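PDB 3FBT: chorismate mutase and shikimate 5-dehydrogenase fusion protein from Clostridium acetobutylicum, which probably catalyses the reversible NADPH-linked reduction of 3-dehydroshikimate to shikimate, this chain being the shikimate dehydrogenase part of a fusion with chorismate mutase. Local coordinates for residues Gly9-Lys14 / Leu62-Pro67; Glu71-Leu76 / Gly87-Leu92; Phe102-Ile107 / Ala245-Ile250. One frame throughout, in Å; residues are numbered along the deposited sequence.

Contacts 1 and 2 belong to the mixed sheet of the substrate-binding domain and meet directly through the neighbouring strands 61-64 and 91-94: Leu92 N bonds to Leu62 O, and Val64 N to Asn90 O. Contact 1 is parallel strand pairing held by main-chain hydrogen bonds, its strand part mostly buried and its loop end open to solvent. Contact 2 is almost wholly apolar side-chain packing, without hydrogen bonds between its segments. Contact 3 joins the end of strand 99-102 and the start of helix 105-115 to helix 237-252, which lies over the face that carries Asn63, and mixes apolar and hydroxyl chemistry; Asn63 reaches it through Ser247. All are partly buried and hold predicted shikimate-binding residues.

Contact 1 of 3, residues Gly9-Lys14 / Leu62-Pro67; sequences GLIGEK and LNVTIP
Leu10 and Ile11 run beside Asn63 and Val64 as neighbouring parallel strands in the mixed sheet of the substrate-binding domain of a shikimate dehydrogenase. The tight part is the main-chain pairing. Asn63 N donates to Gly9 O at 2.7 Å, Ile11 N to Asn63 O at 2.8 Å and Thr65 N to Ile11 O at 2.9 Å, so each strand alternately gives and receives, as parallel strands do. Ile11, Leu62 and Val64 make one face apolar; there the Ile11 and Leu62 side chains cross obliquely, CG2 of Ile11 coming 4.1 Å from Leu62 CD1. Leu10 shares the other face with Asn63. It has CG anti to its own backbone nitrogen (chi1 170°), which carries CD1 across the strand to rest 3.6 Å from Asn63 CB and close to Thr65. The buried amide of Asn63 is satisfied outside the pair, by Tyr37 through OD1 and by Ser247 through ND2. The fit stays tight at Gly12: Thr65 CG2 lies 3.6 Å from Gly12 CA, where a beta carbon would collide with it, which is why glycine suits. Thr65 is predicted to bind shikimate, consistent with this strand end lying at the substrate pocket. The loosening begins at Glu13 and Ile66: the bond from Glu13 N to Ile66 O is weak, and Ile66 is exposed. Glu13 OE1 forms a salt bridge with Lys44, while its CB packs on Pro67. That proline follows a cis peptide bond, and its CD is only 3.3 Å from Glu13 CB.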
# COMPACT_ATOMS: atom_id res chain seq x y z
N GLY A 9 -6.77 4.12 -0.65
CA GLY A 9 -6.56 4.95 0.51
C GLY A 9 -7.16 6.32 0.39
O GLY A 9 -7.85 6.64 -0.60
N LEU A 10 -6.82 7.17 1.34
CA LEU A 10 -7.27 8.59 1.34
C LEU A 10 -5.99 9.39 1.51
O LEU A 10 -5.17 9.13 2.42
CB LEU A 10 -8.16 8.89 2.57
CG LEU A 10 -8.54 10.37 2.89
CD1 LEU A 10 -9.34 10.99 1.71
CD2 LEU A 10 -9.41 10.51 4.24
N ILE A 11 -5.81 10.39 0.68
CA ILE A 11 -4.71 11.28 1.02
C ILE A 11 -5.21 12.69 1.49
O ILE A 11 -6.17 13.26 0.94
CB ILE A 11 -3.71 11.31 -0.16
CG1 ILE A 11 -2.62 12.31 0.05
CG2 ILE A 11 -4.42 11.78 -1.45
CD1 ILE A 11 -1.39 11.87 -0.73
N GLY A 12 -4.54 13.22 2.52
CA GLY A 12 -4.82 14.53 3.07
C GLY A 12 -3.55 14.98 3.77
O GLY A 12 -2.61 14.26 3.85
N GLU A 13 -3.50 16.19 4.28
CA GLU A 13 -2.26 16.66 4.92
C GLU A 13 -2.13 16.12 6.34
O GLU A 13 -1.09 15.60 6.73
CB GLU A 13 -2.24 18.18 4.90
CG GLU A 13 -0.98 18.82 5.50
CD GLU A 13 -1.25 20.26 5.82
OE1 GLU A 13 -0.54 21.13 5.31
OE2 GLU A 13 -2.22 20.51 6.55
N LYS A 14 -3.20 16.22 7.12
CA LYS A 14 -3.25 15.56 8.41
C LYS A 14 -4.55 14.79 8.58
O LYS A 14 -5.60 15.36 8.47
CB LYS A 14 -3.15 16.60 9.54
CG LYS A 14 -1.81 16.56 10.24
CD LYS A 14 -1.59 17.73 11.22
CE LYS A 14 -1.81 17.28 12.66
NZ LYS A 14 -0.78 16.21 13.08
N LEU A 62 -7.43 6.27 -5.04
CA LEU A 62 -7.29 7.19 -3.86
C LEU A 62 -8.47 8.13 -3.70
O LEU A 62 -8.96 8.70 -4.67
CB LEU A 62 -6.05 8.12 -3.98
CG LEU A 62 -4.63 7.55 -3.85
CD1 LEU A 62 -3.46 8.60 -3.92
CD2 LEU A 62 -4.57 6.81 -2.57
N ASN A 63 -8.95 8.30 -2.49
CA ASN A 63 -9.75 9.47 -2.18
C ASN A 63 -8.81 10.64 -1.80
O ASN A 63 -7.68 10.45 -1.34
CB ASN A 63 -10.71 9.16 -1.04
CG ASN A 63 -11.86 8.25 -1.46
OD1 ASN A 63 -12.14 7.27 -0.82
ND2 ASN A 63 -12.53 8.59 -2.50
N VAL A 64 -9.26 11.86 -2.04
CA VAL A 64 -8.47 13.05 -1.74
C VAL A 64 -9.30 13.90 -0.80
O VAL A 64 -10.46 14.10 -1.05
CB VAL A 64 -8.27 13.87 -2.95
CG1 VAL A 64 -7.39 15.08 -2.59
CG2 VAL A 64 -7.59 13.00 -4.14
N THR A 65 -8.72 14.41 0.27
CA THR A 65 -9.44 15.40 1.13
C THR A 65 -8.61 16.69 1.25
O THR A 65 -7.77 16.99 0.38
CB THR A 65 -9.74 14.79 2.52
OG1 THR A 65 -10.69 15.60 3.26
CG2 THR A 65 -8.45 14.61 3.32
N ILE A 66 -8.83 17.44 2.35
CA ILE A 66 -8.20 18.74 2.54
C ILE A 66 -6.74 18.58 2.87
O ILE A 66 -6.38 17.70 3.60
CB ILE A 66 -8.76 19.39 3.84
CG1 ILE A 66 -10.16 19.95 3.61
CG2 ILE A 66 -7.71 20.46 4.43
CD1 ILE A 66 -10.22 21.09 2.60
N PRO A 67 -5.89 19.47 2.37
CA PRO A 67 -6.19 20.59 1.46
C PRO A 67 -5.92 20.34 0.01
O PRO A 67 -5.40 21.24 -0.62
CB PRO A 67 -5.18 21.68 1.87
CG PRO A 67 -4.00 20.89 2.45
CD PRO A 67 -4.56 19.57 2.99

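Contact 2 of 3, residues Glu71-Leu76 / Gly87-Leu92; sequences EVMKEL and GAVNTL
This is hydrophobic packing of a short 3-10 turn, Val72 to Glu75, on Val89 and Leu92, where the chain enters strand 91-94 of the substrate-binding domain's sheet. Val72, and Leu76 just after the turn, each meet both Val89 and Leu92; valine and leucine, with their paired methyls, suit a place where several methyls must mesh. The CG1 methyl of Val72 meets Val89 CG1 at 4.1 Å, the two side chains crossing at about a right angle, while the Val72 and Leu92 side chains slide past each other in opposite directions, CG2 of Val72 lying 4.0 Å from Leu92 CD1. Leu76 reaches Val89 tip to tip through CD1, and turns its CD2 across Leu92 CD2 at 3.9 Å. Met73 adds the long, flexible member: its chain bends at the sulfur (chi3 136°), laying the CE methyl beside the Gly87-Ala88 peptide, 3.2 Å from Ala88 N, and 3.7 Å from Val89 CG2. Gly87 suits the bend just after helix 81-86, because at its backbone angles (phi 85°) a beta carbon would be jammed against the carbonyl oxygen of the preceding residue. Asn90, predicted to bind shikimate, points away from the turn, its OD1 taking bonds from Thr104 N and Thr91 OG1; with Thr91 it forms a classic beta bulge opposite Phe102. The join between the turn and the residues leading into strand 91-94 therefore rests on van der Waals contact, mostly between fitted methyl groups and partly of a methyl against a peptide, with nothing directional across it.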
# COMPACT_ATOMS: atom_id res chain seq x y z
N GLU A 71 -5.93 21.43 -5.58
CA GLU A 71 -4.52 21.37 -5.99
C GLU A 71 -4.18 20.12 -6.78
O GLU A 71 -3.42 20.18 -7.76
CB GLU A 71 -3.62 21.41 -4.80
CG GLU A 71 -3.71 22.69 -4.09
CD GLU A 71 -3.17 23.75 -4.98
OE1 GLU A 71 -1.93 23.71 -5.19
OE2 GLU A 71 -3.99 24.57 -5.49
N VAL A 72 -4.79 19.01 -6.40
CA VAL A 72 -4.55 17.75 -7.07
C VAL A 72 -4.97 17.77 -8.51
O VAL A 72 -4.48 16.97 -9.28
CB VAL A 72 -5.26 16.54 -6.36
CG1 VAL A 72 -6.77 16.51 -6.71
CG2 VAL A 72 -4.62 15.29 -6.80
N MET A 73 -5.84 18.69 -8.89
CA MET A 73 -6.31 18.72 -10.26
C MET A 73 -5.13 18.95 -11.26
O MET A 73 -5.20 18.56 -12.42
CB MET A 73 -7.44 19.78 -10.42
CG MET A 73 -8.78 19.46 -9.63
SD MET A 73 -10.01 20.82 -9.88
CE MET A 73 -11.59 20.02 -10.20
N LYS A 74 -4.08 19.60 -10.80
CA LYS A 74 -2.90 19.87 -11.62
C LYS A 74 -2.25 18.60 -12.18
O LYS A 74 -1.52 18.65 -13.18
CB LYS A 74 -1.86 20.63 -10.78
CG LYS A 74 -2.14 22.11 -10.72
CD LYS A 74 -1.42 22.78 -9.58
CE LYS A 74 -1.72 24.31 -9.54
NZ LYS A 74 -3.06 24.70 -8.95
N GLU A 75 -2.57 17.47 -11.56
CA GLU A 75 -1.86 16.23 -11.79
C GLU A 75 -2.60 15.31 -12.74
O GLU A 75 -2.08 14.29 -13.12
CB GLU A 75 -1.66 15.52 -10.46
CG GLU A 75 -0.94 16.37 -9.44
CD GLU A 75 0.45 16.74 -9.91
OE1 GLU A 75 0.96 16.09 -10.86
OE2 GLU A 75 1.03 17.69 -9.32
N LEU A 76 -3.81 15.65 -13.11
CA LEU A 76 -4.69 14.66 -13.70
C LEU A 76 -4.71 14.90 -15.19
O LEU A 76 -4.70 16.05 -15.62
CB LEU A 76 -6.12 14.81 -13.15
CG LEU A 76 -6.24 14.87 -11.62
CD1 LEU A 76 -7.67 14.86 -11.10
CD2 LEU A 76 -5.57 13.66 -11.07
N GLY A 87 -15.56 22.16 -9.28
CA GLY A 87 -14.27 22.74 -8.95
C GLY A 87 -13.40 21.96 -7.94
O GLY A 87 -12.54 22.54 -7.30
N ALA A 88 -13.61 20.66 -7.75
CA ALA A 88 -12.85 19.94 -6.72
C ALA A 88 -12.95 18.46 -7.02
O ALA A 88 -13.98 17.96 -7.47
CB ALA A 88 -13.42 20.22 -5.29
N VAL A 89 -11.88 17.75 -6.74
CA VAL A 89 -11.84 16.33 -7.04
C VAL A 89 -11.69 15.64 -5.74
O VAL A 89 -10.81 16.03 -4.95
CB VAL A 89 -10.65 16.04 -8.02
CG1 VAL A 89 -10.22 14.61 -7.95
CG2 VAL A 89 -11.11 16.44 -9.48
N ASN A 90 -12.53 14.65 -5.42
CA ASN A 90 -12.18 13.87 -4.21
C ASN A 90 -11.85 12.42 -4.51
O ASN A 90 -11.66 11.66 -3.58
CB ASN A 90 -13.32 13.86 -3.17
CG ASN A 90 -14.44 12.98 -3.61
OD1 ASN A 90 -14.58 12.76 -4.80
ND2 ASN A 90 -15.23 12.43 -2.68
N THR A 91 -11.77 12.02 -5.79
CA THR A 91 -11.56 10.59 -6.14
C THR A 91 -10.60 10.50 -7.36
O THR A 91 -10.80 11.22 -8.35
CB THR A 91 -12.89 9.90 -6.56
OG1 THR A 91 -13.85 9.95 -5.50
CG2 THR A 91 -12.67 8.44 -7.03
N LEU A 92 -9.56 9.65 -7.28
CA LEU A 92 -8.57 9.54 -8.33
C LEU A 92 -8.56 8.11 -8.86
O LEU A 92 -8.54 7.20 -8.09
CB LEU A 92 -7.18 9.93 -7.86
CG LEU A 92 -7.08 11.23 -7.04
CD1 LEU A 92 -5.62 11.42 -6.70
CD2 LEU A 92 -7.53 12.41 -7.88

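Contact 3 of 3, residues Phe102-Ile107 / Ala245-Ile250; sequences FNTDYI and AASEEI. With SO4 (sulfate ion), chain G.
Ile250 is the centre of this contact, packing against Thr104 and Phe102 where the loop into helix 105-115 meets helix 237-252, the two helices that join the substrate-binding and NADP-binding domains in the shikimate dehydrogenase fold. Its branched side chain suits two neighbours at once. The CG2 methyl stands over one face of the Phe102 ring, 4.1 Å from the centroid and 17° off the normal, a CH-pi contact displaced toward the CE2 rim. The other branch carries CD1 to within 3.6 Å of Thr104 CG2, the two side chains sliding past each other in opposite directions. Thr104 is well matched to this mixed place. With chi1 at 60° its methyl faces Ile250 and Ala246, whose small CB lets the helix come close, while its hydroxyl lies near Ser247 OG and hydrogen-bonds with Thr91 OG1. Ser247 in turn has Gln243, predicted to bind shikimate, as its main partner. Asn103 points away from helix 237-252 and caps the helix that follows it, its OD1 accepting from Tyr106 N at 3.2 Å. A sulfate, probably from the crystallisation liquor, sits near the ring edge; it is hydrogen-bonded to Ser80 OG, and its O2 accepts from Asn103 N at 2.8 Å.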
# COMPACT_ATOMS: atom_id res chain seq x y z
N PHE A 102 -12.54 12.48 -10.29
CA PHE A 102 -13.99 12.49 -10.16
C PHE A 102 -14.35 13.15 -8.87
O PHE A 102 -13.50 13.42 -8.04
CB PHE A 102 -14.54 11.06 -10.14
CG PHE A 102 -14.16 10.29 -11.41
CD1 PHE A 102 -15.06 10.14 -12.43
CD2 PHE A 102 -12.84 9.82 -11.59
CE1 PHE A 102 -14.68 9.45 -13.63
CE2 PHE A 102 -12.47 9.12 -12.77
CZ PHE A 102 -13.39 8.95 -13.78
N ASN A 103 -15.65 13.29 -8.67
CA ASN A 103 -16.18 13.81 -7.46
C ASN A 103 -17.33 12.98 -7.06
O ASN A 103 -18.39 13.08 -7.65
CB ASN A 103 -16.65 15.26 -7.64
CG ASN A 103 -16.97 15.90 -6.31
OD1 ASN A 103 -17.82 15.42 -5.60
ND2 ASN A 103 -16.20 16.88 -5.91
N THR A 104 -17.15 12.16 -6.03
CA THR A 104 -18.23 11.28 -5.56
C THR A 104 -18.94 11.80 -4.28
O THR A 104 -19.83 11.15 -3.82
CB THR A 104 -17.67 9.89 -5.23
OG1 THR A 104 -16.71 10.07 -4.22
CG2 THR A 104 -16.96 9.25 -6.50
N ASP A 105 -18.58 12.97 -3.74
CA ASP A 105 -19.47 13.68 -2.78
C ASP A 105 -20.83 14.03 -3.41
O ASP A 105 -21.91 13.88 -2.77
CB ASP A 105 -18.84 14.99 -2.29
CG ASP A 105 -17.61 14.74 -1.41
OD1 ASP A 105 -17.64 13.73 -0.66
OD2 ASP A 105 -16.60 15.49 -1.52
N TYR A 106 -20.77 14.56 -4.63
CA TYR A 106 -21.98 14.88 -5.42
C TYR A 106 -22.89 13.66 -5.51
O TYR A 106 -24.13 13.73 -5.28
CB TYR A 106 -21.54 15.31 -6.82
CG TYR A 106 -22.68 15.67 -7.74
CD1 TYR A 106 -23.06 16.98 -7.90
CD2 TYR A 106 -23.41 14.67 -8.43
CE1 TYR A 106 -24.11 17.35 -8.74
CE2 TYR A 106 -24.51 15.02 -9.28
CZ TYR A 106 -24.85 16.37 -9.41
OH TYR A 106 -25.91 16.79 -10.24
N ILE A 107 -22.27 12.49 -5.79
CA ILE A 107 -23.07 11.27 -6.03
C ILE A 107 -23.61 10.81 -4.70
O ILE A 107 -24.76 10.42 -4.56
CB ILE A 107 -22.20 10.15 -6.64
CG1 ILE A 107 -21.57 10.64 -7.93
CG2 ILE A 107 -23.05 8.91 -6.91
CD1 ILE A 107 -20.96 9.54 -8.83
N ALA A 245 -18.94 3.64 -1.78
CA ALA A 245 -19.39 2.69 -2.84
C ALA A 245 -19.10 3.23 -4.22
O ALA A 245 -18.53 2.57 -5.14
CB ALA A 245 -20.95 2.34 -2.69
N ALA A 246 -19.43 4.49 -4.38
CA ALA A 246 -19.21 5.07 -5.70
C ALA A 246 -17.70 5.18 -6.04
O ALA A 246 -17.33 5.10 -7.19
CB ALA A 246 -19.95 6.44 -5.86
N SER A 247 -16.84 5.43 -5.06
CA SER A 247 -15.43 5.48 -5.40
C SER A 247 -15.00 4.13 -5.89
O SER A 247 -14.21 4.04 -6.85
CB SER A 247 -14.55 5.97 -4.20
OG SER A 247 -14.96 7.31 -3.88
N GLU A 248 -15.49 3.09 -5.20
CA GLU A 248 -15.01 1.73 -5.44
C GLU A 248 -15.50 1.30 -6.81
O GLU A 248 -14.80 0.52 -7.50
CB GLU A 248 -15.53 0.74 -4.40
CG GLU A 248 -14.86 0.80 -3.04
CD GLU A 248 -13.37 0.49 -3.06
OE1 GLU A 248 -12.86 -0.13 -4.04
OE2 GLU A 248 -12.69 0.88 -2.08
N GLU A 249 -16.70 1.82 -7.19
CA GLU A 249 -17.27 1.55 -8.52
C GLU A 249 -16.36 2.13 -9.55
O GLU A 249 -16.08 1.49 -10.55
CB GLU A 249 -18.68 2.15 -8.69
CG GLU A 249 -19.80 1.48 -7.76
CD GLU A 249 -21.18 2.18 -7.90
OE1 GLU A 249 -22.20 1.56 -7.57
OE2 GLU A 249 -21.27 3.35 -8.38
N ILE A 250 -15.90 3.36 -9.36
CA ILE A 250 -15.06 3.92 -10.38
C ILE A 250 -13.65 3.26 -10.43
O ILE A 250 -13.07 3.06 -11.52
CB ILE A 250 -14.93 5.43 -10.14
CG1 ILE A 250 -16.27 6.19 -10.43
CG2 ILE A 250 -13.73 5.94 -10.87
CD1 ILE A 250 -16.37 7.56 -9.61
S SO4 G . -18.65 12.17 -10.93
O1 SO4 G . -19.72 13.15 -10.63
O2 SO4 G . -17.37 12.85 -10.79
O3 SO4 G . -18.91 11.09 -9.97
O4 SO4 G . -18.78 11.42 -12.20